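Local coordinates for protein ectonucleoside triphosphate diphosphohydrolase 4 (Homo sapiens, PDB 6WG5) that belongs to the GDA1/CD39 family of enzymes, which are related in fold to the actin-like ATPases, at residues H192-V203 and E212-A220; Q247-L255 and E361-P372. One frame throughout, in Å; residues are numbered along the deposited sequence.

Interaction 1: residues H192-V203 and E212-A220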
loop_
_atom_site.group_PDB
_atom_site.type_symbol
_atom_site.label_atom_id
_atom_site.label_comp_id
_atom_site.label_asym_id
_atom_site.label_seq_id
_atom_site.Cartn_x
_atom_site.Cartn_y
_atom_site.Cartn_z
ATOM N N HIS A 192 12.520 -8.812 17.806
ATOM C CA HIS A 192 12.663 -8.034 19.026
ATOM C C HIS A 192 13.957 -8.397 19.741
ATOM O O HIS A 192 14.434 -9.533 19.660
ATOM C CB HIS A 192 11.456 -8.246 19.943
ATOM C CG HIS A 192 10.225 -7.530 19.479
ATOM N ND1 HIS A 192 10.250 -6.588 18.472
ATOM C CD2 HIS A 192 8.933 -7.618 19.878
ATOM C CE1 HIS A 192 9.030 -6.125 18.272
ATOM N NE2 HIS A 192 8.211 -6.734 19.111
ATOM N N ILE A 193 14.515 -7.408 20.441
ATOM C CA ILE A 193 15.857 -7.485 21.012
ATOM C C ILE A 193 16.846 -7.416 19.858
ATOM O O ILE A 193 16.483 -7.660 18.701
ATOM C CB ILE A 193 16.057 -8.754 21.866
ATOM C CG1 ILE A 193 14.968 -8.831 22.941
ATOM C CG2 ILE A 193 17.439 -8.755 22.522
ATOM C CD1 ILE A 193 15.005 -10.095 23.777
ATOM N N GLU A 194 18.093 -7.058 20.156
ATOM C CA GLU A 194 19.111 -6.803 19.145
ATOM C C GLU A 194 18.800 -5.551 18.344
ATOM O O GLU A 194 19.375 -5.336 17.273
ATOM C CB GLU A 194 19.286 -8.001 18.203
ATOM C CG GLU A 194 19.527 -9.329 18.919
ATOM C CD GLU A 194 20.991 -9.734 18.959
ATOM O OE1 GLU A 194 21.777 -9.254 18.116
ATOM O OE2 GLU A 194 21.355 -10.539 19.844
ATOM N N ASP A 195 17.885 -4.722 18.841
ATOM C CA ASP A 195 17.641 -3.394 18.277
ATOM C C ASP A 195 18.761 -2.415 18.604
ATOM O O ASP A 195 18.514 -1.243 18.899
ATOM C CB ASP A 195 16.294 -2.874 18.774
ATOM C CG ASP A 195 16.176 -2.893 20.292
ATOM O OD1 ASP A 195 17.092 -2.389 20.972
ATOM O OD2 ASP A 195 15.163 -3.422 20.800
ATOM N N ASP A 196 20.009 -2.889 18.554
ATOM C CA ASP A 196 21.145 -2.061 18.938
ATOM C C ASP A 196 21.438 -1.017 17.870
ATOM O O ASP A 196 21.800 0.122 18.183
ATOM C CB ASP A 196 22.363 -2.949 19.183
ATOM C CG ASP A 196 22.025 -4.193 19.991
ATOM O OD1 ASP A 196 20.988 -4.195 20.686
ATOM O OD2 ASP A 196 22.800 -5.171 19.928
ATOM N N ASP A 197 21.281 -1.391 16.601
ATOM C CA ASP A 197 21.461 -0.459 15.500
ATOM C C ASP A 197 20.181 0.291 15.160
ATOM O O ASP A 197 20.243 1.462 14.769
ATOM C CB ASP A 197 21.955 -1.215 14.261
ATOM C CG ASP A 197 22.936 -0.408 13.428
ATOM O OD1 ASP A 197 23.472 0.603 13.931
ATOM O OD2 ASP A 197 23.183 -0.796 12.266
ATOM N N GLU A 198 19.027 -0.354 15.314
ATOM C CA GLU A 198 17.752 0.222 14.923
ATOM C C GLU A 198 17.223 1.168 16.000
ATOM O O GLU A 198 17.691 1.187 17.143
ATOM C CB GLU A 198 16.733 -0.887 14.647
ATOM C CG GLU A 198 17.056 -1.746 13.430
ATOM C CD GLU A 198 16.499 -1.169 12.142
ATOM O OE1 GLU A 198 16.275 -1.948 11.190
ATOM O OE2 GLU A 198 16.283 0.061 12.081
ATOM N N ALA A 199 16.226 1.959 15.615
ATOM C CA ALA A 199 15.568 2.895 16.511
ATOM C C ALA A 199 14.461 2.204 17.305
ATOM O O ALA A 199 13.892 1.195 16.880
ATOM C CB ALA A 199 14.980 4.062 15.720
ATOM N N VAL A 200 14.145 2.779 18.467
ATOM C CA VAL A 200 13.144 2.227 19.369
ATOM C C VAL A 200 12.131 3.310 19.718
ATOM O O VAL A 200 12.402 4.507 19.610
ATOM C CB VAL A 200 13.777 1.651 20.653
ATOM C CG1 VAL A 200 14.602 0.426 20.324
ATOM C CG2 VAL A 200 14.632 2.703 21.341
ATOM N N VAL A 201 10.949 2.864 20.149
ATOM C CA VAL A 201 9.859 3.752 20.530
ATOM C C VAL A 201 9.264 3.274 21.845
ATOM O O VAL A 201 9.382 2.108 22.227
ATOM C CB VAL A 201 8.752 3.825 19.454
ATOM C CG1 VAL A 201 9.231 4.595 18.237
ATOM C CG2 VAL A 201 8.304 2.427 19.060
ATOM N N GLU A 202 8.610 4.201 22.536
ATOM C CA GLU A 202 7.829 3.885 23.722
ATOM C C GLU A 202 6.377 3.678 23.305
ATOM O O GLU A 202 5.794 4.531 22.628
ATOM C CB GLU A 202 7.945 5.010 24.751
ATOM C CG GLU A 202 7.281 4.724 26.083
ATOM C CD GLU A 202 7.413 5.884 27.053
ATOM O OE1 GLU A 202 8.041 6.898 26.683
ATOM O OE2 GLU A 202 6.887 5.780 28.181
ATOM N N VAL A 203 5.802 2.543 23.699
ATOM C CA VAL A 203 4.475 2.135 23.256
ATOM C C VAL A 203 3.545 2.057 24.457
ATOM O O VAL A 203 3.925 1.555 25.519
ATOM C CB VAL A 203 4.524 0.778 22.523
ATOM C CG1 VAL A 203 3.135 0.363 22.062
ATOM C CG2 VAL A 203 5.481 0.848 21.346
ATOM N N GLU A 212 2.809 1.075 32.260
ATOM C CA GLU A 212 3.039 -0.225 31.648
ATOM C C GLU A 212 3.591 -0.105 30.230
ATOM O O GLU A 212 3.521 -1.071 29.460
ATOM C CB GLU A 212 1.740 -1.033 31.647
ATOM C CG GLU A 212 1.308 -1.492 33.034
ATOM C CD GLU A 212 -0.199 -1.507 33.219
ATOM O OE1 GLU A 212 -0.930 -1.225 32.247
ATOM O OE2 GLU A 212 -0.655 -1.796 34.346
ATOM N N ALA A 213 4.134 1.056 29.875
ATOM C CA ALA A 213 4.669 1.265 28.538
ATOM C C ALA A 213 5.874 0.367 28.294
ATOM O O ALA A 213 6.679 0.120 29.196
ATOM C CB ALA A 213 5.065 2.728 28.351
ATOM N N ILE A 214 5.997 -0.119 27.064
ATOM C CA ILE A 214 7.106 -0.971 26.668
ATOM C C ILE A 214 7.975 -0.217 25.665
ATOM O O ILE A 214 7.601 0.836 25.148
ATOM C CB ILE A 214 6.627 -2.314 26.086
ATOM C CG1 ILE A 214 5.762 -2.081 24.845
ATOM C CG2 ILE A 214 5.855 -3.096 27.140
ATOM C CD1 ILE A 214 5.447 -3.347 24.080
ATOM N N VAL A 215 9.150 -0.777 25.392
ATOM C CA VAL A 215 10.094 -0.219 24.431
ATOM C C VAL A 215 10.446 -1.318 23.439
ATOM O O VAL A 215 10.909 -2.392 23.840
ATOM C CB VAL A 215 11.358 0.326 25.119
ATOM C CG1 VAL A 215 12.339 0.875 24.092
ATOM C CG2 VAL A 215 10.987 1.407 26.129
ATOM N N ARG A 216 10.221 -1.056 22.153
ATOM C CA ARG A 216 10.502 -2.025 21.103
ATOM C C ARG A 216 10.921 -1.278 19.844
ATOM O O ARG A 216 10.909 -0.044 19.796
ATOM C CB ARG A 216 9.289 -2.919 20.832
ATOM C CG ARG A 216 8.060 -2.153 20.385
ATOM C CD ARG A 216 6.859 -3.061 20.166
ATOM N NE ARG A 216 5.713 -2.296 19.682
ATOM C CZ ARG A 216 4.445 -2.677 19.797
ATOM N NH1 ARG A 216 3.480 -1.901 19.320
ATOM N NH2 ARG A 216 4.135 -3.819 20.396
ATOM N N LYS A 217 11.292 -2.041 18.816
ATOM C CA LYS A 217 11.730 -1.453 17.555
ATOM C C LYS A 217 10.664 -0.527 16.986
ATOM O O LYS A 217 9.481 -0.873 16.934
ATOM C CB LYS A 217 12.040 -2.547 16.534
ATOM C CG LYS A 217 13.390 -3.211 16.681
ATOM C CD LYS A 217 13.659 -4.101 15.479
ATOM C CE LYS A 217 14.959 -4.867 15.610
ATOM N NZ LYS A 217 15.190 -5.739 14.424
ATOM N N ARG A 218 11.098 0.649 16.542
ATOM C CA ARG A 218 10.226 1.535 15.786
ATOM C C ARG A 218 9.845 0.888 14.461
ATOM O O ARG A 218 10.653 0.195 13.838
ATOM C CB ARG A 218 10.934 2.865 15.536
ATOM C CG ARG A 218 10.075 3.925 14.883
ATOM C CD ARG A 218 10.865 5.207 14.702
ATOM N NE ARG A 218 11.938 5.053 13.724
ATOM C CZ ARG A 218 12.898 5.950 13.518
ATOM N NH1 ARG A 218 12.932 7.073 14.223
ATOM N NH2 ARG A 218 13.830 5.721 12.606
ATOM N N THR A 219 8.606 1.111 14.034
ATOM C CA THR A 219 8.129 0.610 12.753
ATOM C C THR A 219 8.191 1.708 11.695
ATOM O O THR A 219 8.393 2.887 11.990
ATOM C CB THR A 219 6.698 0.076 12.870
ATOM O OG1 THR A 219 5.836 1.102 13.382
ATOM C CG2 THR A 219 6.649 -1.142 13.782
ATOM N N ALA A 220 8.006 1.298 10.443
ATOM C CA ALA A 220 8.046 2.197 9.297
ATOM C C ALA A 220 6.639 2.348 8.735
ATOM O O ALA A 220 5.986 1.351 8.410
ATOM C CB ALA A 220 8.998 1.672 8.222
HETATM O O HOH W 1 15.189 -4.108 11.728
#
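The methyl of Ala199 lies over the centre of one face of the Arg218 guanidinium, with Ala199 CB 3.6 Å from Arg218 CZ. A second guanidinium, that of Arg216, has the isopropyl group of Val203 on one face, displaced toward its rim. There Val203 CG1 meets Arg216 NH1 at 3.6 Å and Val203 CG2 meets Arg216 NE at the same distance. The His192 ring receives Arg216 CB over a face, 4.1 Å from His192 CE1; the two side chains run side by side, their planes 22° apart. Arg216 CG sits between its own backbone N and carbonyl carbon (chi1 60°); from there the chain runs extended past the histidine and crosses Val203 at nearly a right angle. Its buried charge is probably offset by the salt bridge from NH1 to Glu235, and hydrogen bonds to Val270 O (NH1) and Glu268 O (NH2) add to the grip. Arg218 NH2 makes a salt bridge to Glu380 and NH1 a hydrogen bond to Asn378 OD1, while its aliphatic part crosses Val201, whose CG1 comes within 3.5 Å of Arg218 CG. Lys217, whose side chain diverges from that of its strand partner Val200, passes CB of the poorly ordered Asp195; its NZ bonds to Gly188 O and, through a water, to Glu198 OE1, while Glu198 OE2 bridges to Lys19. Backbone bonds hold the strands: Val201 N to Arg216 O (2.9 Å) and Val203 N to Ile214 O (2.9 Å), each with its reciprocal bond. Just beyond the strand ends, Arg218 N bonds to Ala199 O. Glu202 and Val215 occupy the exposed face, opposite Val201, Val203, Ile214 and Arg216. This is a two-stranded antiparallel beta hairpin, the face bearing Arg216 joined through Glu235 of strand 229-235 to the mixed sheet of the actin-like fold.

Interaction 2: residues Q247-L255 and E361-P372. With NAG (2-acetamido-2-deoxy-beta-D-glucopyranose), chain B.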
loop_
_atom_site.group_PDB
_atom_site.type_symbol
_atom_site.label_atom_id
_atom_site.label_comp_id
_atom_site.label_asym_id
_atom_site.label_seq_id
_atom_site.Cartn_x
_atom_site.Cartn_y
_atom_site.Cartn_z
ATOM N N GLN A 247 -15.408 12.338 17.461
ATOM C CA GLN A 247 -14.109 12.156 16.824
ATOM C C GLN A 247 -13.601 10.735 17.029
ATOM O O GLN A 247 -13.027 10.133 16.115
ATOM C CB GLN A 247 -13.102 13.166 17.376
ATOM C CG GLN A 247 -11.871 13.346 16.501
ATOM C CD GLN A 247 -10.751 14.084 17.208
ATOM O OE1 GLN A 247 -10.435 13.799 18.362
ATOM N NE2 GLN A 247 -10.145 15.042 16.515
ATOM N N GLU A 248 -13.810 10.182 18.226
ATOM C CA GLU A 248 -13.417 8.803 18.485
ATOM C C GLU A 248 -14.200 7.828 17.615
ATOM O O GLU A 248 -13.662 6.794 17.205
ATOM C CB GLU A 248 -13.614 8.470 19.964
ATOM C CG GLU A 248 -12.909 7.200 20.409
ATOM C CD GLU A 248 -13.264 6.802 21.830
ATOM O OE1 GLU A 248 -14.397 7.095 22.266
ATOM O OE2 GLU A 248 -12.406 6.202 22.511
ATOM N N GLU A 249 -15.468 8.131 17.323
ATOM C CA GLU A 249 -16.243 7.270 16.436
ATOM C C GLU A 249 -15.602 7.196 15.057
ATOM O O GLU A 249 -15.535 6.120 14.452
ATOM C CB GLU A 249 -17.684 7.773 16.332
ATOM C CG GLU A 249 -18.425 7.830 17.661
ATOM C CD GLU A 249 -18.467 6.489 18.368
ATOM O OE1 GLU A 249 -18.501 5.449 17.678
ATOM O OE2 GLU A 249 -18.458 6.476 19.618
ATOM N N VAL A 250 -15.127 8.332 14.544
ATOM C CA VAL A 250 -14.418 8.334 13.269
ATOM C C VAL A 250 -13.098 7.583 13.396
ATOM O O VAL A 250 -12.744 6.772 12.531
ATOM C CB VAL A 250 -14.209 9.782 12.787
ATOM C CG1 VAL A 250 -13.209 9.843 11.629
ATOM C CG2 VAL A 250 -15.540 10.395 12.372
ATOM N N ALA A 251 -12.352 7.838 14.473
ATOM C CA ALA A 251 -11.039 7.221 14.632
ATOM C C ALA A 251 -11.152 5.711 14.809
ATOM O O ALA A 251 -10.284 4.962 14.346
ATOM C CB ALA A 251 -10.306 7.848 15.815
ATOM N N LYS A 252 -12.204 5.243 15.488
ATOM C CA LYS A 252 -12.436 3.806 15.608
ATOM C C LYS A 252 -12.305 3.121 14.253
ATOM O O LYS A 252 -11.659 2.075 14.126
ATOM C CB LYS A 252 -13.827 3.538 16.189
ATOM C CG LYS A 252 -13.950 3.656 17.699
ATOM C CD LYS A 252 -15.379 3.347 18.135
ATOM C CE LYS A 252 -15.551 3.404 19.645
ATOM N NZ LYS A 252 -15.373 4.777 20.187
ATOM N N ASN A 253 -12.913 3.713 13.224
ATOM C CA ASN A 253 -12.959 3.096 11.907
ATOM C C ASN A 253 -11.633 3.183 11.166
ATOM O O ASN A 253 -11.433 2.444 10.197
ATOM C CB ASN A 253 -14.058 3.754 11.073
ATOM C CG ASN A 253 -14.531 2.876 9.934
ATOM O OD1 ASN A 253 -14.668 1.661 10.086
ATOM N ND2 ASN A 253 -14.777 3.486 8.780
ATOM N N LEU A 254 -10.727 4.064 11.592
ATOM C CA LEU A 254 -9.436 4.242 10.938
ATOM C C LEU A 254 -8.287 3.658 11.747
ATOM O O LEU A 254 -7.124 3.822 11.360
ATOM C CB LEU A 254 -9.180 5.727 10.676
ATOM C CG LEU A 254 -10.264 6.461 9.888
ATOM C CD1 LEU A 254 -9.874 7.917 9.700
ATOM C CD2 LEU A 254 -10.512 5.789 8.541
ATOM N N LEU A 255 -8.578 2.984 12.855
ATOM C CA LEU A 255 -7.562 2.391 13.709
ATOM C C LEU A 255 -7.777 0.888 13.792
ATOM O O LEU A 255 -8.911 0.420 13.934
ATOM C CB LEU A 255 -7.597 3.000 15.114
ATOM C CG LEU A 255 -7.169 4.466 15.217
ATOM C CD1 LEU A 255 -7.498 5.024 16.592
ATOM C CD2 LEU A 255 -5.682 4.614 14.924
ATOM N N GLU A 361 -10.872 21.873 10.907
ATOM C CA GLU A 361 -10.895 21.031 12.095
ATOM C C GLU A 361 -9.485 20.583 12.457
ATOM O O GLU A 361 -8.680 20.233 11.588
ATOM C CB GLU A 361 -11.789 19.813 11.860
ATOM C CG GLU A 361 -12.109 19.023 13.121
ATOM C CD GLU A 361 -12.915 17.768 12.837
ATOM O OE1 GLU A 361 -12.794 16.791 13.608
ATOM O OE2 GLU A 361 -13.665 17.756 11.837
ATOM N N THR A 362 -9.186 20.597 13.752
ATOM C CA THR A 362 -7.877 20.171 14.224
ATOM C C THR A 362 -7.735 18.659 14.092
ATOM O O THR A 362 -8.711 17.910 14.183
ATOM C CB THR A 362 -7.673 20.596 15.680
ATOM O OG1 THR A 362 -7.983 21.988 15.822
ATOM C CG2 THR A 362 -6.235 20.364 16.121
ATOM N N GLN A 363 -6.498 18.215 13.864
ATOM C CA GLN A 363 -6.177 16.790 13.755
ATOM C C GLN A 363 -6.832 16.160 12.527
ATOM O O GLN A 363 -7.255 15.004 12.560
ATOM C CB GLN A 363 -6.578 16.031 15.025
ATOM C CG GLN A 363 -5.763 16.396 16.256
ATOM C CD GLN A 363 -6.366 15.853 17.537
ATOM O OE1 GLN A 363 -6.171 14.688 17.886
ATOM N NE2 GLN A 363 -7.108 16.699 18.246
ATOM N N THR A 364 -6.915 16.920 11.433
ATOM C CA THR A 364 -7.467 16.419 10.183
ATOM C C THR A 364 -6.511 16.720 9.038
ATOM O O THR A 364 -5.790 17.722 9.052
ATOM C CB THR A 364 -8.841 17.030 9.877
ATOM O OG1 THR A 364 -8.751 18.460 9.884
ATOM C CG2 THR A 364 -9.868 16.573 10.906
ATOM N N SER A 365 -6.518 15.836 8.040
ATOM C CA SER A 365 -5.632 15.954 6.888
ATOM C C SER A 365 -6.438 16.243 5.628
ATOM O O SER A 365 -6.945 17.355 5.455
ATOM C CB SER A 365 -4.804 14.677 6.726
ATOM O OG SER A 365 -5.638 13.534 6.677
ATOM N N LEU A 366 -6.564 15.261 4.740
ATOM C CA LEU A 366 -7.317 15.453 3.511
ATOM C C LEU A 366 -8.797 15.205 3.756
ATOM O O LEU A 366 -9.174 14.338 4.548
ATOM C CB LEU A 366 -6.822 14.505 2.419
ATOM C CG LEU A 366 -5.335 14.537 2.070
ATOM C CD1 LEU A 366 -5.041 13.523 0.981
ATOM C CD2 LEU A 366 -4.916 15.925 1.636
ATOM N N ASN A 367 -9.638 15.970 3.066
ATOM C CA ASN A 367 -11.076 15.738 3.062
ATOM C C ASN A 367 -11.674 15.791 4.462
ATOM O O ASN A 367 -12.733 15.208 4.708
ATOM C CB ASN A 367 -11.394 14.388 2.406
ATOM C CG ASN A 367 -12.605 14.444 1.499
ATOM O OD1 ASN A 367 -13.058 15.518 1.101
ATOM N ND2 ASN A 367 -13.132 13.274 1.158
ATOM N N GLY A 368 -11.012 16.479 5.390
ATOM C CA GLY A 368 -11.505 16.573 6.749
ATOM C C GLY A 368 -11.466 15.280 7.532
ATOM O O GLY A 368 -12.192 15.145 8.519
ATOM N N VAL A 369 -10.638 14.328 7.128
ATOM C CA VAL A 369 -10.557 13.034 7.796
ATOM C C VAL A 369 -9.602 13.146 8.973
ATOM O O VAL A 369 -8.568 13.819 8.892
ATOM C CB VAL A 369 -10.110 11.936 6.812
ATOM C CG1 VAL A 369 -9.866 10.622 7.543
ATOM C CG2 VAL A 369 -11.154 11.749 5.725
ATOM N N TYR A 370 -9.944 12.478 10.071
ATOM C CA TYR A 370 -9.115 12.530 11.267
ATOM C C TYR A 370 -7.780 11.838 11.030
ATOM O O TYR A 370 -7.700 10.822 10.333
ATOM C CB TYR A 370 -9.838 11.877 12.443
ATOM C CG TYR A 370 -8.930 11.578 13.612
ATOM C CD1 TYR A 370 -8.542 12.581 14.490
ATOM C CD2 TYR A 370 -8.456 10.291 13.836
ATOM C CE1 TYR A 370 -7.707 12.312 15.559
ATOM C CE2 TYR A 370 -7.621 10.012 14.901
ATOM C CZ TYR A 370 -7.250 11.026 15.760
ATOM O OH TYR A 370 -6.420 10.753 16.822
ATOM N N GLN A 371 -6.725 12.397 11.623
ATOM C CA GLN A 371 -5.387 11.829 11.536
ATOM C C GLN A 371 -4.734 11.856 12.915
ATOM O O GLN A 371 -4.597 12.934 13.503
ATOM C CB GLN A 371 -4.535 12.603 10.530
ATOM C CG GLN A 371 -3.116 12.079 10.390
ATOM C CD GLN A 371 -2.315 12.829 9.343
ATOM O OE1 GLN A 371 -2.660 12.825 8.164
ATOM N NE2 GLN A 371 -1.237 13.477 9.773
ATOM N N PRO A 372 -4.323 10.715 13.465
ATOM C CA PRO A 372 -3.665 10.739 14.765
ATOM C C PRO A 372 -2.343 11.474 14.676
ATOM O O PRO A 372 -1.688 11.481 13.618
ATOM C CB PRO A 372 -3.461 9.251 15.089
ATOM C CG PRO A 372 -4.329 8.503 14.152
ATOM C CD PRO A 372 -4.449 9.347 12.939
HETATM C C1 NAG B . -13.941 17.653 -2.287
HETATM C C2 NAG B . -14.565 16.347 -2.790
HETATM C C3 NAG B . -15.750 16.635 -3.712
HETATM C C4 NAG B . -16.726 17.618 -3.076
HETATM C C5 NAG B . -15.984 18.855 -2.593
HETATM C C6 NAG B . -16.864 19.820 -1.834
HETATM C C7 NAG B . -13.239 14.301 -3.120
HETATM C C8 NAG B . -12.213 13.621 -3.974
HETATM N N2 NAG B . -13.575 15.541 -3.488
HETATM O O3 NAG B . -16.419 15.412 -4.002
HETATM O O4 NAG B . -17.682 18.028 -4.047
HETATM O O5 NAG B . -14.941 18.462 -1.694
HETATM O O6 NAG B . -16.086 20.780 -1.131
HETATM O O7 NAG B . -13.737 13.755 -2.141
#
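Tyr370 packs against the helix between Gln247 and Ala251, and here the contact is most extensive. Ala251 CB reaches Tyr370 CE2 at 3.6 Å, and Gln247 NE2 approaches Tyr370 CD1 equally closely, both obliquely to the ring. The glutamine chain crosses the tyrosine at about a right angle, its amide plane turned 54° from the ring, while its OE1 accepts a bond from Ala243 N. The ring is directed at the helix because Tyr370 CG lies anti to its backbone N (chi1 165°). Pro372 N lies over one face of the same ring, toward its rim, and Gln363 OE1 lies in plane at its edge, so the loop itself braces the aromatic. One turn further along the helix, Leu254 CD1 fits against Val369 CG1 at 3.5 Å and also touches Tyr370 O. Helix 245-254 runs directly into edge strand 255-259 of the mixed sheet in the actin-like fold, and the loop between helix 345-352 and strand 381-385 is laid against its flank. The loop folds back on itself through bonds such as Gln371 N to Gln363 O, and Tyr274 of strand 270-279 bonds to Tyr370 O while touching Leu254, Leu255 and Pro372. Leu255 CD2 makes a looser contact, 4.2 Å from CG of the buried Pro372. Toward solvent the fit slackens. Val250 CG1 only skims Tyr370 CB at 4.0 Å, and Glu361 OE1 and the backbone O of Thr362 come near Gln247 NE2 without a bond. On the outward helical surface Lys252 NZ lies 3.3 Å from Glu248 OE1 in a salt-bridge network, the link to poorly ordered Glu249 being longer. Farther from the helix, Asn367 ND2 lies 3.4 Å from O7 of the NAG, part of a glycan attached to the protein.

Both interactions are partly buried, about 23 and 19 Å from the centre of the chain, their centres about 26 Å apart and their nearest atoms about 12 Å apart. They hold different elements: interaction 1 joins neighbouring strands of one hairpin, whereas interaction 2 brings a helix together with a loop more than a hundred residues later. Strand 270-279 is a common neighbour, meeting His192 through Tyr271 and the helix-loop pair through Tyr274 and Phe278. The chemistry differs accordingly. Residues 192-203 and 212-220 bury 850 Å² with paired backbone bonds and salt-bridged arginines, while 247-255 and 361-372 bury 372 Å² through apolar contacts and a glutamine amide against a tyrosine.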